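Local atomic coordinates of copper chaperone PCu(A)C (Methylosinus trichosporium OB3b, PDB entry 6P1F), a protein that probably acts as a copper chaperone, its PCuAC domain binding copper through a histidine brace in a methane-oxidizing bacterium. Residues E2-G6 against K7-E11. Residues are numbered along the deposited sequence; the frame is centred on the assembly and turned at random.
Sequences EYAVG and KIKIE
Glu-2 and Lys-9 form a salt bridge across a beta hairpin with a two-residue turn, with OE1 of Glu-2 3.0 Å from NZ of Lys-9. The ammonium group meets that oxygen from above the carboxylate plane, 41° out of it, and makes a weak bond to OE2. Both chains run extended beyond CG. Glu-2 has its CG anti to the backbone N (chi1 172°), which brings the carboxylate alongside the end of Lys-9, where CE and NZ meet it. On the way, CG of Lys-9 passes 4.0 Å from CB of Ala-4. Glu-11 lies alongside Glu-2 and points the same way, bent at chi2. Its OE2 is 3.2 Å from OE1 of Glu-2, a like-charge approach that the nearby Lys-9 probably eases. Its OE1 rests 3.3 Å from CB of Glu-2. With an alanine in place of Glu-11, this last contact would go, and the Glu-2 side chain would probably be less held on that flank and freer to turn. The other face of the hairpin carries Tyr-3, Val-5, Ile-8 and Ile-10. Tyr-3 meets Ile-10 through their CB atoms, and CG1 of Val-5 lies 4.4 Å from CB of Ile-8. Two backbone hydrogen bonds join Tyr-3 to Ile-10, and two more join Val-5 to Ile-8. A type II' turn links the strands, with Gly-6 at positive phi (59°). A water bridges the carbonyl oxygens of Gly-6 and Ile-8. Strand 2-5 thus pairs with the start of strand 8-16, whose backbone also bonds to strand 24-33. Tyr-3 stacks on His-1, which with His-12 binds copper in the metal-loaded protein; no copper is bound here. Its OH bonds to Asp-114 N. Beneath the apolar face, Val-111 of strand 109-118 meets Tyr-3, Val-5 and Ile-10, while Phe-105 of strand 98-105 touches Ile-8 and Ile-10.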
ATOM      1  N   GLU A   2       1.634  -7.153 -11.268  1.00 15.62           N
ATOM      2  CA  GLU A   2       2.151  -7.888 -10.102  1.00 16.03           C
ATOM      3  C   GLU A   2       3.588  -7.474  -9.845  1.00 17.69           C
ATOM      4  O   GLU A   2       4.358  -7.305 -10.770  1.00 16.48           O
ATOM      5  CB  GLU A   2       2.095  -9.394 -10.354  1.00 19.02           C
ATOM      6  CG  GLU A   2       2.782 -10.250  -9.304  1.00 22.94           C
ATOM      7  CD  GLU A   2       2.946 -11.692  -9.748  1.00 40.09           C
ATOM      8  OE1 GLU A   2       1.938 -12.404  -9.836  1.00 27.61           O
ATOM      9  OE2 GLU A   2       4.091 -12.115 -10.008  1.00 45.43           O
ATOM     10  N   TYR A   3       3.946  -7.338  -8.569  1.00 13.94           N
ATOM     11  CA  TYR A   3       5.333  -7.171  -8.172  1.00 18.00           C
ATOM     12  C   TYR A   3       5.673  -8.309  -7.240  1.00 17.69           C
ATOM     13  O   TYR A   3       4.821  -8.792  -6.511  1.00 21.57           O
ATOM     14  CB  TYR A   3       5.525  -5.824  -7.451  1.00 15.91           C
ATOM     15  CG  TYR A   3       5.111  -4.655  -8.310  1.00 14.26           C
ATOM     16  CD1 TYR A   3       3.768  -4.257  -8.378  1.00 17.03           C
ATOM     17  CD2 TYR A   3       6.056  -3.940  -9.028  1.00 17.10           C
ATOM     18  CE1 TYR A   3       3.385  -3.173  -9.171  1.00 19.11           C
ATOM     19  CE2 TYR A   3       5.681  -2.864  -9.815  1.00 22.11           C
ATOM     20  CZ  TYR A   3       4.352  -2.494  -9.877  1.00 22.47           C
ATOM     21  OH  TYR A   3       3.987  -1.417 -10.656  1.00 27.38           O
ATOM     22  N   ALA A   4       6.934  -8.728  -7.215  1.00 15.32           N
ATOM     23  CA  ALA A   4       7.262  -9.832  -6.316  1.00 17.41           C
ATOM     24  C   ALA A   4       8.710  -9.728  -5.865  1.00 18.09           C
ATOM     25  O   ALA A   4       9.576  -9.285  -6.608  1.00 19.81           O
ATOM     26  CB  ALA A   4       6.999 -11.172  -6.992  1.00 20.99           C
ATOM     27  N   VAL A   5       8.975 -10.088  -4.622  1.00 15.16           N
ATOM     28  CA  VAL A   5      10.367 -10.100  -4.180  1.00 16.10           C
ATOM     29  C   VAL A   5      10.425 -11.229  -3.160  1.00 17.09           C
ATOM     30  O   VAL A   5       9.571 -11.333  -2.282  1.00 16.09           O
ATOM     31  CB  VAL A   5      10.855  -8.733  -3.597  1.00 16.53           C
ATOM     32  CG1 VAL A   5      10.059  -8.310  -2.348  1.00 17.90           C
ATOM     33  CG2 VAL A   5      12.346  -8.795  -3.320  1.00 24.21           C
ATOM     34  N   GLY A   6      11.373 -12.150  -3.305  1.00 17.85           N
ATOM     35  CA  GLY A   6      11.272 -13.319  -2.425  1.00 18.53           C
ATOM     36  C   GLY A   6       9.965 -14.075  -2.592  1.00 15.20           C
ATOM     37  O   GLY A   6       9.495 -14.307  -3.691  1.00 20.82           O
ATOM     38  N   LYS A   7       9.325 -14.381  -1.455  1.00 16.41           N
ATOM     39  CA  LYS A   7       8.050 -15.086  -1.411  1.00 19.26           C
ATOM     40  C   LYS A   7       6.857 -14.101  -1.216  1.00 15.47           C
ATOM     41  O   LYS A   7       5.721 -14.530  -1.023  1.00 18.07           O
ATOM     42  CB  LYS A   7       8.093 -16.118  -0.267  1.00 20.27           C
ATOM     43  CG  LYS A   7       9.172 -17.194  -0.449  1.00 24.35           C
ATOM     44  CD  LYS A   7       8.696 -18.238  -1.442  1.00 33.84           C
ATOM     45  CE  LYS A   7       9.264 -19.612  -1.103  1.00 45.64           C
ATOM     46  NZ  LYS A   7      10.756 -19.587  -0.949  1.00 57.85           N
ATOM     47  N   ILE A   8       7.136 -12.801  -1.306  1.00 13.02           N
ATOM     48  CA  ILE A   8       6.124 -11.748  -1.253  1.00 13.01           C
ATOM     49  C   ILE A   8       5.639 -11.371  -2.635  1.00 15.60           C
ATOM     50  O   ILE A   8       6.441 -11.239  -3.562  1.00 17.48           O
ATOM     51  CB  ILE A   8       6.698 -10.481  -0.584  1.00 18.59           C
ATOM     52  CG1 ILE A   8       6.990 -10.759   0.880  1.00 16.29           C
ATOM     53  CG2 ILE A   8       5.771  -9.293  -0.747  1.00 18.70           C
ATOM     54  CD1 ILE A   8       5.743 -11.010   1.697  1.00 17.99           C
ATOM     55  N   LYS A   9       4.314 -11.230  -2.790  1.00 14.20           N
ATOM     56  CA  LYS A   9       3.764 -10.682  -4.018  1.00 14.47           C
ATOM     57  C   LYS A   9       2.934  -9.501  -3.665  1.00 15.55           C
ATOM     58  O   LYS A   9       2.269  -9.499  -2.639  1.00 16.83           O
ATOM     59  CB  LYS A   9       2.880 -11.693  -4.776  1.00 16.45           C
ATOM     60  CG  LYS A   9       3.714 -12.759  -5.462  1.00 18.71           C
ATOM     61  CD  LYS A   9       2.900 -13.505  -6.541  1.00 29.31           C
ATOM     62  CE  LYS A   9       3.830 -14.389  -7.373  1.00 35.25           C
ATOM     63  NZ  LYS A   9       3.184 -14.885  -8.633  1.00 39.78           N
ATOM     64  N   ILE A  10       2.928  -8.506  -4.535  1.00 13.69           N
ATOM     65  CA  ILE A  10       2.049  -7.354  -4.365  1.00 15.03           C
ATOM     66  C   ILE A  10       1.240  -7.266  -5.646  1.00 15.79           C
ATOM     67  O   ILE A  10       1.812  -7.164  -6.726  1.00 18.80           O
ATOM     68  CB  ILE A  10       2.841  -6.054  -4.124  1.00 18.14           C
ATOM     69  CG1 ILE A  10       3.757  -6.181  -2.881  1.00 18.56           C
ATOM     70  CG2 ILE A  10       1.884  -4.864  -3.970  1.00 18.93           C
ATOM     71  CD1 ILE A  10       5.233  -6.566  -3.210  1.00 24.59           C
ATOM     72  N   GLU A  11      -0.087  -7.312  -5.533  1.00 13.89           N
ATOM     73  CA  GLU A  11      -0.933  -7.350  -6.731  1.00 16.20           C
ATOM     74  C   GLU A  11      -1.713  -6.065  -6.877  1.00 16.84           C
ATOM     75  O   GLU A  11      -2.357  -5.623  -5.924  1.00 17.28           O
ATOM     76  CB  GLU A  11      -1.927  -8.517  -6.661  1.00 18.93           C
ATOM     77  CG  GLU A  11      -1.277  -9.881  -6.424  1.00 21.71           C
ATOM     78  CD  GLU A  11      -0.709 -10.522  -7.686  1.00 27.18           C
ATOM     79  OE1 GLU A  11      -0.785  -9.926  -8.797  1.00 23.27           O
ATOM     80  OE2 GLU A  11      -0.195 -11.656  -7.551  1.00 26.51           O
TER
HETATM   81  O   HOH W   1       7.137 -13.963  -4.566  1.00 30.62           O